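Long-range contacts in protein LURP-one-related 15 (Arabidopsis thaliana, PDB 1ZXU), which is of unknown biochemical function but might be related to the phospholipid scramblases and the tubby-like superfamily of membrane-tethered transcription factors: residues 35-40 with 191-196; 169-174 with 185-190; 75-80 with 88-93; 102-107 with 115-120. One frame throughout, in Å; residues are numbered along the deposited sequence.

Interaction 1. Residues 35-40 with 191-196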
loop_
_atom_site.group_PDB
_atom_site.type_symbol
_atom_site.label_atom_id
_atom_site.label_comp_id
_atom_site.label_asym_id
_atom_site.label_seq_id
_atom_site.Cartn_x
_atom_site.Cartn_y
_atom_site.Cartn_z
ATOM N N PRO A 35 5.367 6.165 -15.827
ATOM C CA PRO A 35 4.603 6.937 -16.809
ATOM C C PRO A 35 3.457 6.192 -17.486
ATOM O O PRO A 35 2.731 6.790 -18.291
ATOM C CB PRO A 35 5.661 7.283 -17.868
ATOM C CG PRO A 35 6.641 6.210 -17.778
ATOM C CD PRO A 35 6.676 5.727 -16.358
ATOM N N TYR A 36 3.310 4.901 -17.193
ATOM C CA TYR A 36 2.204 4.113 -17.736
ATOM C C TYR A 36 1.477 3.484 -16.529
ATOM O O TYR A 36 2.074 3.371 -15.444
ATOM C CB TYR A 36 2.718 3.007 -18.671
ATOM C CG TYR A 36 4.028 2.459 -18.180
ATOM C CD1 TYR A 36 4.069 1.416 -17.243
ATOM C CD2 TYR A 36 5.238 2.996 -18.638
ATOM C CE1 TYR A 36 5.275 0.943 -16.751
ATOM C CE2 TYR A 36 6.453 2.521 -18.162
ATOM C CZ TYR A 36 6.464 1.510 -17.218
ATOM O OH TYR A 36 7.667 1.035 -16.745
ATOM N N PRO A 37 0.216 3.089 -16.725
ATOM C CA PRO A 37 -0.448 2.265 -15.688
ATOM C C PRO A 37 0.239 0.936 -15.460
ATOM O O PRO A 37 0.763 0.304 -16.389
ATOM C CB PRO A 37 -1.867 2.091 -16.226
ATOM C CG PRO A 37 -2.044 3.297 -17.193
ATOM C CD PRO A 37 -0.693 3.384 -17.849
ATOM N N ILE A 38 0.228 0.486 -14.206
ATOM C CA ILE A 38 0.801 -0.782 -13.780
ATOM C C ILE A 38 -0.302 -1.527 -13.037
ATOM O O ILE A 38 -0.988 -0.896 -12.216
ATOM C CB ILE A 38 1.918 -0.508 -12.762
ATOM C CG1 ILE A 38 3.149 0.039 -13.485
ATOM C CG2 ILE A 38 2.279 -1.787 -11.953
ATOM C CD1 ILE A 38 4.269 0.430 -12.516
ATOM N N ASP A 39 -0.483 -2.819 -13.311
ATOM C CA ASP A 39 -1.467 -3.648 -12.586
ATOM C C ASP A 39 -0.674 -4.495 -11.623
ATOM O O ASP A 39 0.320 -5.086 -12.028
ATOM C CB ASP A 39 -2.234 -4.569 -13.493
ATOM C CG ASP A 39 -3.417 -3.872 -14.166
ATOM O OD1 ASP A 39 -3.511 -2.637 -14.107
ATOM O OD2 ASP A 39 -4.260 -4.562 -14.755
HETATM N N MSE A 40 -1.062 -4.478 -10.359
HETATM C CA MSE A 40 -0.354 -5.307 -9.359
HETATM C C MSE A 40 -1.263 -6.372 -8.839
HETATM O O MSE A 40 -2.504 -6.221 -8.853
HETATM C CB MSE A 40 0.134 -4.453 -8.183
HETATM C CG MSE A 40 0.920 -3.232 -8.591
HETATM SE SE MSE A 40 1.666 -2.269 -7.077
HETATM C CE MSE A 40 0.089 -2.333 -6.014
ATOM N N VAL A 191 -2.572 0.851 -10.896
ATOM C CA VAL A 191 -2.034 2.117 -10.377
ATOM C C VAL A 191 -1.885 3.049 -11.583
ATOM O O VAL A 191 -1.227 2.700 -12.604
ATOM C CB VAL A 191 -0.637 1.869 -9.803
ATOM C CG1 VAL A 191 0.031 3.164 -9.374
ATOM C CG2 VAL A 191 -0.755 0.822 -8.665
ATOM N N TYR A 192 -2.470 4.220 -11.484
ATOM C CA TYR A 192 -2.481 5.078 -12.686
ATOM C C TYR A 192 -1.143 5.777 -12.871
ATOM O O TYR A 192 -0.300 5.818 -11.971
ATOM C CB TYR A 192 -3.688 6.035 -12.596
ATOM C CG TYR A 192 -4.955 5.218 -12.844
ATOM C CD1 TYR A 192 -5.272 4.782 -14.165
ATOM C CD2 TYR A 192 -5.782 4.815 -11.800
ATOM C CE1 TYR A 192 -6.394 4.020 -14.409
ATOM C CE2 TYR A 192 -6.956 4.045 -12.059
ATOM C CZ TYR A 192 -7.229 3.656 -13.363
ATOM O OH TYR A 192 -8.343 2.894 -13.601
ATOM N N PRO A 193 -0.923 6.378 -14.060
ATOM C CA PRO A 193 0.379 6.965 -14.314
ATOM C C PRO A 193 0.790 8.011 -13.307
ATOM O O PRO A 193 -0.012 8.846 -12.842
ATOM C CB PRO A 193 0.186 7.594 -15.729
ATOM C CG PRO A 193 -0.845 6.740 -16.361
ATOM C CD PRO A 193 -1.824 6.532 -15.218
ATOM N N ASN A 194 2.075 7.966 -12.914
ATOM C CA ASN A 194 2.675 8.913 -11.973
ATOM C C ASN A 194 2.193 8.844 -10.524
ATOM O O ASN A 194 2.437 9.723 -9.724
ATOM C CB ASN A 194 2.561 10.383 -12.504
ATOM C CG ASN A 194 3.220 10.545 -13.847
ATOM O OD1 ASN A 194 2.604 11.009 -14.798
ATOM N ND2 ASN A 194 4.469 10.127 -13.939
ATOM N N VAL A 195 1.443 7.789 -10.216
ATOM C CA VAL A 195 1.065 7.536 -8.843
ATOM C C VAL A 195 2.123 6.576 -8.245
ATOM O O VAL A 195 2.565 5.634 -8.898
ATOM C CB VAL A 195 -0.303 6.836 -8.852
ATOM C CG1 VAL A 195 -0.714 6.318 -7.442
ATOM C CG2 VAL A 195 -1.387 7.809 -9.371
ATOM N N ASP A 196 2.441 6.801 -6.984
ATOM C CA ASP A 196 3.501 6.033 -6.311
ATOM C C ASP A 196 3.018 4.615 -6.058
ATOM O O ASP A 196 2.096 4.402 -5.260
ATOM C CB ASP A 196 3.802 6.780 -5.022
ATOM C CG ASP A 196 4.982 6.209 -4.261
ATOM O OD1 ASP A 196 5.096 4.974 -4.195
ATOM O OD2 ASP A 196 5.754 7.009 -3.702
HETATM O O HOH W 1 1.642 3.498 -12.719
#

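Interaction 2. Residues 169-174 with 185-190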
loop_
_atom_site.group_PDB
_atom_site.type_symbol
_atom_site.label_atom_id
_atom_site.label_comp_id
_atom_site.label_asym_id
_atom_site.label_seq_id
_atom_site.Cartn_x
_atom_site.Cartn_y
_atom_site.Cartn_z
ATOM N N ALA A 169 -5.823 4.800 -7.950
ATOM C CA ALA A 169 -5.736 3.345 -8.136
ATOM C C ALA A 169 -7.092 2.706 -8.063
ATOM O O ALA A 169 -7.974 3.196 -7.349
ATOM C CB ALA A 169 -4.818 2.699 -7.090
ATOM N N GLN A 170 -7.223 1.605 -8.771
ATOM C CA GLN A 170 -8.518 0.924 -8.832
ATOM C C GLN A 170 -8.363 -0.608 -8.850
ATOM O O GLN A 170 -7.637 -1.126 -9.682
ATOM C CB GLN A 170 -9.179 1.385 -10.150
ATOM C CG GLN A 170 -10.356 0.575 -10.632
ATOM C CD GLN A 170 -11.620 1.119 -10.087
ATOM O OE1 GLN A 170 -11.987 2.245 -10.428
ATOM N NE2 GLN A 170 -12.286 0.362 -9.188
HETATM N N MSE A 171 -9.070 -1.284 -7.955
HETATM C CA MSE A 171 -9.120 -2.725 -7.943
HETATM C C MSE A 171 -10.122 -3.285 -8.964
HETATM O O MSE A 171 -11.157 -2.642 -9.248
HETATM C CB MSE A 171 -9.507 -3.168 -6.518
HETATM C CG MSE A 171 -9.257 -4.634 -6.261
HETATM SE SE MSE A 171 -9.564 -4.898 -4.374
HETATM C CE MSE A 171 -7.849 -4.216 -3.733
ATOM N N HIS A 172 -9.782 -4.447 -9.545
ATOM C CA HIS A 172 -10.668 -5.166 -10.513
ATOM C C HIS A 172 -10.675 -6.625 -10.138
ATOM O O HIS A 172 -9.631 -7.164 -9.803
ATOM C CB HIS A 172 -10.099 -5.157 -11.945
ATOM C CG HIS A 172 -9.551 -3.856 -12.383
ATOM N ND1 HIS A 172 -8.203 -3.564 -12.334
ATOM C CD2 HIS A 172 -10.164 -2.768 -12.917
ATOM C CE1 HIS A 172 -8.016 -2.340 -12.795
ATOM N NE2 HIS A 172 -9.186 -1.835 -13.153
ATOM N N ARG A 173 -11.841 -7.263 -10.213
ATOM C CA ARG A 173 -11.943 -8.693 -9.919
ATOM C C ARG A 173 -11.472 -9.447 -11.125
ATOM O O ARG A 173 -11.787 -9.050 -12.245
ATOM C CB ARG A 173 -13.403 -9.101 -9.611
ATOM C CG ARG A 173 -13.483 -10.564 -9.191
ATOM C CD ARG A 173 -14.715 -10.871 -8.354
ATOM N NE ARG A 173 -15.930 -10.805 -9.145
ATOM C CZ ARG A 173 -16.464 -11.830 -9.813
ATOM N NH1 ARG A 173 -15.883 -13.032 -9.810
ATOM N NH2 ARG A 173 -17.583 -11.647 -10.509
ATOM N N LYS A 174 -10.716 -10.529 -10.890
ATOM C CA LYS A 174 -10.313 -11.508 -11.915
ATOM C C LYS A 174 -11.101 -12.816 -11.733
ATOM O O LYS A 174 -11.578 -13.155 -10.633
ATOM C CB LYS A 174 -8.804 -11.812 -11.847
ATOM C CG LYS A 174 -7.859 -10.629 -12.146
ATOM C CD LYS A 174 -7.575 -10.451 -13.635
ATOM C CE LYS A 174 -8.484 -9.410 -14.274
ATOM N NZ LYS A 174 -7.961 -8.029 -14.025
ATOM N N ASP A 185 -4.418 -14.271 -5.860
ATOM C CA ASP A 185 -5.718 -13.686 -5.474
ATOM C C ASP A 185 -6.478 -13.276 -6.734
ATOM O O ASP A 185 -5.870 -12.977 -7.783
ATOM C CB ASP A 185 -5.537 -12.415 -4.536
ATOM C CG ASP A 185 -5.273 -12.843 -3.047
ATOM O OD1 ASP A 185 -5.135 -14.123 -2.785
ATOM O OD2 ASP A 185 -5.247 -11.952 -2.162
ATOM N N ASN A 186 -7.805 -13.292 -6.612
ATOM C CA ASN A 186 -8.666 -13.040 -7.761
ATOM C C ASN A 186 -8.877 -11.554 -8.060
ATOM O O ASN A 186 -10.007 -11.123 -8.290
ATOM C CB ASN A 186 -10.014 -13.752 -7.562
ATOM C CG ASN A 186 -10.866 -13.114 -6.492
ATOM O OD1 ASN A 186 -10.371 -12.476 -5.533
ATOM N ND2 ASN A 186 -12.181 -13.291 -6.621
ATOM N N PHE A 187 -7.816 -10.759 -8.009
ATOM C CA PHE A 187 -7.979 -9.379 -8.395
ATOM C C PHE A 187 -6.653 -8.802 -8.836
ATOM O O PHE A 187 -5.582 -9.387 -8.586
ATOM C CB PHE A 187 -8.493 -8.584 -7.206
ATOM C CG PHE A 187 -7.460 -8.402 -6.098
ATOM C CD1 PHE A 187 -6.575 -7.311 -6.113
ATOM C CD2 PHE A 187 -7.428 -9.287 -5.018
ATOM C CE1 PHE A 187 -5.628 -7.140 -5.063
ATOM C CE2 PHE A 187 -6.519 -9.123 -3.976
ATOM C CZ PHE A 187 -5.610 -8.066 -3.981
ATOM N N SER A 188 -6.732 -7.649 -9.498
ATOM C CA SER A 188 -5.523 -6.840 -9.673
ATOM C C SER A 188 -5.829 -5.433 -9.288
ATOM O O SER A 188 -6.999 -5.081 -9.116
ATOM C CB SER A 188 -5.004 -6.877 -11.095
ATOM O OG SER A 188 -5.966 -6.350 -11.985
ATOM N N VAL A 189 -4.771 -4.650 -9.039
ATOM C CA VAL A 189 -4.996 -3.249 -8.728
ATOM C C VAL A 189 -4.248 -2.436 -9.808
ATOM O O VAL A 189 -3.060 -2.566 -9.958
ATOM C CB VAL A 189 -4.451 -2.854 -7.350
ATOM C CG1 VAL A 189 -4.617 -1.348 -7.095
ATOM C CG2 VAL A 189 -5.196 -3.571 -6.240
ATOM N N THR A 190 -4.981 -1.607 -10.544
ATOM C CA THR A 190 -4.349 -0.655 -11.503
ATOM C C THR A 190 -3.869 0.559 -10.768
ATOM O O THR A 190 -4.654 1.222 -10.062
ATOM C CB THR A 190 -5.324 -0.231 -12.607
ATOM O OG1 THR A 190 -5.792 -1.407 -13.287
ATOM C CG2 THR A 190 -4.606 0.747 -13.581
HETATM O O HOH W 2 -13.383 -14.173 -8.921
#

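Interaction 3. Residues 75-80 with 88-93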
loop_
_atom_site.group_PDB
_atom_site.type_symbol
_atom_site.label_atom_id
_atom_site.label_comp_id
_atom_site.label_asym_id
_atom_site.label_seq_id
_atom_site.Cartn_x
_atom_site.Cartn_y
_atom_site.Cartn_z
ATOM N N HIS A 75 3.191 -9.638 15.546
ATOM C CA HIS A 75 2.298 -9.513 14.421
ATOM C C HIS A 75 1.908 -8.056 14.159
ATOM O O HIS A 75 1.016 -7.805 13.370
ATOM C CB HIS A 75 1.041 -10.364 14.632
ATOM C CG HIS A 75 1.323 -11.826 14.756
ATOM N ND1 HIS A 75 1.680 -12.611 13.678
ATOM C CD2 HIS A 75 1.288 -12.652 15.830
ATOM C CE1 HIS A 75 1.848 -13.858 14.083
ATOM N NE2 HIS A 75 1.610 -13.910 15.382
ATOM N N ASP A 76 2.617 -7.128 14.782
ATOM C CA ASP A 76 2.252 -5.725 14.737
ATOM C C ASP A 76 2.942 -4.982 13.561
ATOM O O ASP A 76 2.697 -3.810 13.352
ATOM C CB ASP A 76 2.636 -5.071 16.059
ATOM C CG ASP A 76 4.148 -5.049 16.299
ATOM O OD1 ASP A 76 4.828 -6.097 16.103
ATOM O OD2 ASP A 76 4.664 -3.989 16.702
ATOM N N LYS A 77 3.837 -5.658 12.840
ATOM C CA LYS A 77 4.718 -4.951 11.888
ATOM C C LYS A 77 4.767 -5.773 10.604
ATOM O O LYS A 77 4.811 -7.007 10.645
ATOM C CB LYS A 77 6.180 -4.856 12.377
ATOM C CG LYS A 77 6.537 -3.809 13.338
ATOM C CD LYS A 77 8.068 -3.640 13.276
ATOM C CE LYS A 77 8.593 -2.736 14.386
ATOM N NZ LYS A 77 8.501 -3.324 15.760
ATOM N N ARG A 78 4.772 -5.091 9.448
ATOM C CA ARG A 78 5.050 -5.766 8.222
ATOM C C ARG A 78 6.059 -4.888 7.502
ATOM O O ARG A 78 6.018 -3.686 7.645
ATOM C CB ARG A 78 3.784 -5.812 7.355
ATOM C CG ARG A 78 3.862 -6.848 6.281
ATOM C CD ARG A 78 3.377 -8.204 6.872
ATOM N NE ARG A 78 2.119 -7.945 7.563
ATOM C CZ ARG A 78 0.926 -8.085 7.004
ATOM N NH1 ARG A 78 0.785 -8.604 5.775
ATOM N NH2 ARG A 78 -0.157 -7.784 7.726
ATOM N N VAL A 79 6.926 -5.494 6.715
ATOM C CA VAL A 79 7.804 -4.727 5.836
ATOM C C VAL A 79 7.574 -5.103 4.362
ATOM O O VAL A 79 7.250 -6.246 4.049
ATOM C CB VAL A 79 9.324 -4.947 6.234
ATOM C CG1 VAL A 79 9.731 -6.375 6.012
ATOM C CG2 VAL A 79 10.255 -4.009 5.437
ATOM N N LEU A 80 7.678 -4.119 3.481
ATOM C CA LEU A 80 7.682 -4.319 2.010
ATOM C C LEU A 80 9.115 -4.222 1.574
ATOM O O LEU A 80 9.755 -3.180 1.815
ATOM C CB LEU A 80 6.863 -3.212 1.315
ATOM C CG LEU A 80 5.422 -3.630 1.174
ATOM C CD1 LEU A 80 4.807 -3.586 2.593
ATOM C CD2 LEU A 80 4.771 -2.634 0.258
ATOM N N VAL A 88 11.516 -1.131 1.760
ATOM C CA VAL A 88 11.029 0.047 1.108
ATOM C C VAL A 88 10.216 0.884 2.132
ATOM O O VAL A 88 10.413 2.111 2.272
ATOM C CB VAL A 88 10.131 -0.352 -0.075
ATOM C CG1 VAL A 88 9.438 0.885 -0.709
ATOM C CG2 VAL A 88 11.002 -1.190 -1.110
ATOM N N VAL A 89 9.239 0.200 2.736
ATOM C CA VAL A 89 8.529 0.805 3.879
ATOM C C VAL A 89 8.271 -0.244 4.966
ATOM O O VAL A 89 8.260 -1.454 4.701
ATOM C CB VAL A 89 7.151 1.454 3.520
ATOM C CG1 VAL A 89 7.341 2.691 2.562
ATOM C CG2 VAL A 89 6.209 0.429 2.929
ATOM N N THR A 90 8.048 0.262 6.176
ATOM C CA THR A 90 7.618 -0.587 7.333
ATOM C C THR A 90 6.253 -0.083 7.786
ATOM O O THR A 90 6.071 1.126 7.909
ATOM C CB THR A 90 8.641 -0.472 8.490
ATOM O OG1 THR A 90 9.886 -1.030 8.035
ATOM C CG2 THR A 90 8.158 -1.317 9.668
ATOM N N LEU A 91 5.317 -1.011 7.939
ATOM C CA LEU A 91 3.949 -0.647 8.472
ATOM C C LEU A 91 3.898 -1.139 9.904
ATOM O O LEU A 91 4.294 -2.298 10.177
ATOM C CB LEU A 91 2.919 -1.435 7.671
ATOM C CG LEU A 91 2.746 -0.949 6.252
ATOM C CD1 LEU A 91 3.801 -1.472 5.320
ATOM C CD2 LEU A 91 1.395 -1.457 5.775
ATOM N N ARG A 92 3.398 -0.303 10.800
ATOM C CA ARG A 92 3.259 -0.714 12.206
ATOM C C ARG A 92 1.832 -0.437 12.621
ATOM O O ARG A 92 1.315 0.652 12.403
ATOM C CB ARG A 92 4.250 0.019 13.126
ATOM C CG ARG A 92 4.335 -0.599 14.522
ATOM C CD ARG A 92 5.319 0.158 15.430
ATOM N NE ARG A 92 4.915 1.556 15.603
ATOM C CZ ARG A 92 5.655 2.485 16.206
ATOM N NH1 ARG A 92 6.853 2.180 16.698
ATOM N NH2 ARG A 92 5.198 3.726 16.313
ATOM N N GLU A 93 1.190 -1.435 13.200
ATOM C CA GLU A 93 -0.118 -1.190 13.813
ATOM C C GLU A 93 0.188 -0.764 15.225
ATOM O O GLU A 93 0.773 -1.563 15.978
ATOM C CB GLU A 93 -0.938 -2.463 13.877
ATOM C CG GLU A 93 -1.090 -3.199 12.579
ATOM C CD GLU A 93 -2.122 -4.283 12.684
ATOM O OE1 GLU A 93 -1.792 -5.388 13.179
ATOM O OE2 GLU A 93 -3.281 -4.019 12.291
#

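Interaction 4. Residues 102-107 with 115-120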
loop_
_atom_site.group_PDB
_atom_site.type_symbol
_atom_site.label_atom_id
_atom_site.label_comp_id
_atom_site.label_asym_id
_atom_site.label_seq_id
_atom_site.Cartn_x
_atom_site.Cartn_y
_atom_site.Cartn_z
ATOM N N TRP A 102 -2.667 2.590 11.471
ATOM C CA TRP A 102 -1.320 2.087 11.018
ATOM C C TRP A 102 -0.462 3.288 10.771
ATOM O O TRP A 102 -0.960 4.322 10.289
ATOM C CB TRP A 102 -1.400 1.294 9.689
ATOM C CG TRP A 102 -2.228 0.034 9.756
ATOM C CD1 TRP A 102 -1.765 -1.236 9.900
ATOM C CD2 TRP A 102 -3.668 -0.047 9.761
ATOM N NE1 TRP A 102 -2.829 -2.124 9.948
ATOM C CE2 TRP A 102 -4.003 -1.421 9.850
ATOM C CE3 TRP A 102 -4.686 0.897 9.599
ATOM C CZ2 TRP A 102 -5.335 -1.870 9.833
ATOM C CZ3 TRP A 102 -6.030 0.461 9.586
ATOM C CH2 TRP A 102 -6.333 -0.925 9.703
ATOM N N GLN A 103 0.830 3.190 11.111
ATOM C CA GLN A 103 1.765 4.210 10.591
ATOM C C GLN A 103 2.736 3.512 9.652
ATOM O O GLN A 103 3.052 2.337 9.840
ATOM C CB GLN A 103 2.538 4.903 11.699
ATOM C CG GLN A 103 1.579 5.752 12.550
ATOM C CD GLN A 103 2.250 6.721 13.464
ATOM O OE1 GLN A 103 3.197 6.371 14.180
ATOM N NE2 GLN A 103 1.747 7.959 13.469
ATOM N N VAL A 104 3.212 4.261 8.666
ATOM C CA VAL A 104 4.035 3.660 7.632
ATOM C C VAL A 104 5.250 4.578 7.596
ATOM O O VAL A 104 5.114 5.823 7.497
ATOM C CB VAL A 104 3.331 3.707 6.267
ATOM C CG1 VAL A 104 4.225 3.069 5.198
ATOM C CG2 VAL A 104 2.048 2.888 6.279
ATOM N N PHE A 105 6.410 3.916 7.656
ATOM C CA PHE A 105 7.719 4.587 7.806
ATOM C C PHE A 105 8.591 4.271 6.626
ATOM O O PHE A 105 8.461 3.211 6.017
ATOM C CB PHE A 105 8.435 4.015 9.032
ATOM C CG PHE A 105 7.654 4.230 10.313
ATOM C CD1 PHE A 105 7.863 5.397 11.036
ATOM C CD2 PHE A 105 6.686 3.328 10.726
ATOM C CE1 PHE A 105 7.148 5.693 12.199
ATOM C CE2 PHE A 105 5.932 3.617 11.932
ATOM C CZ PHE A 105 6.197 4.812 12.658
ATOM N N ARG A 106 9.484 5.183 6.324
ATOM C CA ARG A 106 10.548 4.942 5.321
ATOM C C ARG A 106 11.442 3.770 5.684
ATOM O O ARG A 106 11.936 3.673 6.807
ATOM C CB ARG A 106 11.501 6.140 5.281
ATOM C CG ARG A 106 10.882 7.461 5.091
ATOM C CD ARG A 106 11.965 8.625 5.161
ATOM N NE ARG A 106 11.275 9.893 4.917
ATOM C CZ ARG A 106 11.032 10.387 3.704
ATOM N NH1 ARG A 106 11.489 9.738 2.631
ATOM N NH2 ARG A 106 10.336 11.534 3.572
ATOM N N GLY A 107 11.676 2.898 4.707
ATOM C CA GLY A 107 12.682 1.832 4.843
ATOM C C GLY A 107 12.384 0.862 5.945
ATOM O O GLY A 107 11.199 0.447 6.102
ATOM N N LEU A 115 8.462 8.848 9.612
ATOM C CA LEU A 115 7.035 8.654 9.331
ATOM C C LEU A 115 6.636 9.244 7.941
ATOM O O LEU A 115 6.869 10.504 7.648
ATOM C CB LEU A 115 6.258 9.323 10.487
ATOM C CG LEU A 115 4.753 9.197 10.335
ATOM C CD1 LEU A 115 4.238 7.810 10.414
ATOM C CD2 LEU A 115 3.992 10.251 11.284
ATOM N N LEU A 116 6.032 8.414 7.130
ATOM C CA LEU A 116 5.572 8.839 5.815
ATOM C C LEU A 116 4.074 9.188 5.845
ATOM O O LEU A 116 3.654 10.195 5.245
ATOM C CB LEU A 116 5.823 7.784 4.759
ATOM C CG LEU A 116 7.287 7.611 4.378
ATOM C CD1 LEU A 116 7.469 6.332 3.564
ATOM C CD2 LEU A 116 7.806 8.826 3.659
ATOM N N TYR A 117 3.288 8.332 6.482
ATOM C CA TYR A 117 1.811 8.634 6.587
ATOM C C TYR A 117 1.189 7.721 7.613
ATOM O O TYR A 117 1.779 6.705 8.033
ATOM C CB TYR A 117 1.078 8.436 5.261
ATOM C CG TYR A 117 1.492 7.230 4.472
ATOM C CD1 TYR A 117 0.752 6.062 4.485
ATOM C CD2 TYR A 117 2.621 7.325 3.622
ATOM C CE1 TYR A 117 1.195 4.914 3.679
ATOM C CE2 TYR A 117 3.040 6.231 2.857
ATOM C CZ TYR A 117 2.318 5.034 2.910
ATOM O OH TYR A 117 2.747 3.954 2.109
ATOM N N THR A 118 -0.008 8.136 8.056
ATOM C CA THR A 118 -0.812 7.349 9.006
ATOM C C THR A 118 -2.104 7.010 8.297
ATOM O O THR A 118 -2.628 7.802 7.506
ATOM C CB THR A 118 -1.131 8.224 10.227
ATOM O OG1 THR A 118 0.118 8.645 10.863
ATOM C CG2 THR A 118 -2.020 7.469 11.204
ATOM N N VAL A 119 -2.613 5.811 8.562
ATOM C CA VAL A 119 -3.830 5.328 7.902
ATOM C C VAL A 119 -4.796 5.002 9.028
ATOM O O VAL A 119 -4.421 4.327 9.984
ATOM C CB VAL A 119 -3.548 4.074 7.083
ATOM C CG1 VAL A 119 -4.833 3.607 6.429
ATOM C CG2 VAL A 119 -2.479 4.387 6.000
ATOM N N LYS A 120 -6.014 5.511 8.926
ATOM C CA LYS A 120 -7.020 5.258 9.950
ATOM C C LYS A 120 -8.184 4.520 9.305
ATOM O O LYS A 120 -8.643 4.865 8.194
ATOM C CB LYS A 120 -7.587 6.600 10.457
ATOM C CG LYS A 120 -6.617 7.543 11.151
ATOM C CD LYS A 120 -7.337 8.831 11.611
ATOM C CE LYS A 120 -6.372 9.886 12.094
ATOM N NZ LYS A 120 -7.108 11.013 12.751
HETATM O O HOH W 3 9.816 11.160 7.143
#

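Interaction 1. Residues 35-40 with 191-196
Ile38 and Val191 form an antiparallel hydrogen-bonded pair, the backbone of 35-40 running against 191-194 with end-to-end directions 158° apart. Val191 N gives a nearly straight bond to Ile38 O at 2.7 Å, and Ile38 N answers to Val191 O at 3.1 Å. Pro37 CA also approaches Val191 O at 3.2 Å in a CA-H...O contact. Past this pair, strand pairing gives way to packing. Water 1 lies between Tyr36 O and Val191 O, within hydrogen-bonding distance of both, and much of the rest is made by prolines, which have no N-H to offer. The rings of Pro37 and Pro193 cross obliquely, Pro37 CD meeting Pro193 CG at 3.7 Å. Val191 is branched and suits the strand: with CG1 anti to its backbone N (chi1 174°), CG2 is left to meet the selenomethionine methyl, Met40 CE, at 4.2 Å. Tyr197 and Ile200 of helix 197-211 also touch Val191, on the inner side of the sheet. Pro193 and Asn194, the latter at positive phi, form the corners of a type II turn. The pairing joins the first and last strands, the seam that closes an antiparallel beta barrel around its C-terminal helix, as in tubby-like folds.

Interaction 2. Residues 169-174 with 185-190
Met171, a selenomethionine, leaves its strand on the same face as Val189 and Phe187. Its CB lies 4.1 Å from Ser188 O; CG, anti to the backbone N (chi1 -165°), lies beside Ser188 O and reaches Phe187 CD1 at 3.8 Å; SE stands above one face of the Phe187 ring, 4.5 Å from the centroid, a Met-aromatic contact; and the bend at chi3 (-79°) brings CE to Val189 CG2 at 3.7 Å, near Phe187 CE1. The unbranched, flexible methionine chain suits a place between a flat ring and a branched valine. The two backbones form antiparallel strands of the barrel wall, with paired bonds at Gln170-Thr190 and His172-Ser188; Ile200 and Val204 of helix 197-211 meet Val189 from inside. On the other face the His172 ring edge lies beside Thr190 and Ser188, its exact fit doubtful as the model is too tight there, while Thr190 OG1 is bound to Asp39. With alanine at His172, the flank of Thr190 and Ser188 would probably lose the ring that lies against it. Lys174 NZ bonds weakly to Ser188 OG. Water 2 links Arg173 NH1, Asn186 ND2 and Lys174 O, and Asn186 OD1 accepts from Arg155.

Interaction 3. Residues 75-80 with 88-93
This is a beta-hairpin contact, strands 77-81 and 87-92 pairing in the barrel wall, and it rests chiefly on main-chain bonds; the axes of segments 77-80 and 88-92 approach to 4.7 Å at 166°. Arg78 and Leu91 exchange two bonds, and Glu93 N closes the far end on Asp76 O at 2.8 Å. Leu80 N binds Val89 O, while Leu80 O accepts from Val88 N at 2.7 Å. On the face of Leu80, Val89 and Leu91 the packing is apolar. Leu80 CD1 touches Leu91 CD1 at 3.6 Å, and Leu80 CB lies 4.0 Å from Val89 CG2; Ala201, Val205 and Ile206 of helix 197-211 cover these leucines, so bulky hydrocarbon suits the place. Arg78 starts on this face too but bends away at chi2 (87°), ending with NH1 on Gly52 O. On the other face Lys77 and Arg92 run side by side, their aliphatic stems meeting at CG to CG, 4.1 Å, with the charged ends apart. Val79 CG2, anti to the backbone N (chi1 65° to CG1), nears Val89 O at 3.3 Å, and Thr90 OG1 bonds to Gly107 O, just past the end of strand 101-106. Two residues, Val88 and Val89, facing the single Leu80 make a classic beta bulge.

Interaction 4. Residues 102-107 with 115-120
Val104 sits over one face of the Tyr117 ring, its CB 3.8 Å from the centroid in a CH-pi contact. The tyrosine reaches it through chi1 41°, which sets CG between its own N and carbonyl carbon and swings the ring back across the valine; CG2 of Val104 touches Tyr117 CE1 at 3.4 Å, and the hydroxyl bonds to Ser202 of the helix inside. Trp102 turns its CE3 edge to Val119 O; its NE1 bonds to Asp209. Between these strands, a hairpin of the barrel wall, a classic beta bulge places Leu116 and Tyr117 opposite Val104, whose O takes both N-H groups, Leu116 N at 2.8 Å and Tyr117 N at 3.3 Å. The other face begins with Gln103, extended alongside Thr118, where an amide suits because it can donate and accept at once: NE2 donates to Thr118 OG1 at 3.1 Å and OE1 accepts from Gln112. A leucine at Gln103 would probably leave both Thr118 OG1 and Gln112 NE2 without this amide partner. Leu115 CD1 lies across the glutamine stem, 3.6 Å from Gln103 CB, and over a face of the Phe105 ring. Leu116 CD2 is centred over the guanidinium of Arg106, 3.6 Å from CZ.

Overall arrangement
All four contacts belong to one antiparallel sheet closed into a barrel around helix 197-211. Interaction 1 pairs the first and last strands, and the other three are nested within the long loop it closes. Interaction 2 adjoins it directly: Asp39 OD1 lies 2.7 Å from Thr190 OG1, and Met40 O lies 2.8 Å from Val189 N, so strand 187-191 is shared. Interactions 3 and 4 sit next to each other, centres about 9 Å apart, stitched by Thr90 O to Phe105 N at 2.8 Å. The two pairs lie on opposite sides of the chain's centre; centres of interactions 1 and 3 are about 23 Å apart. Residues of the same helix meet side chains from all four.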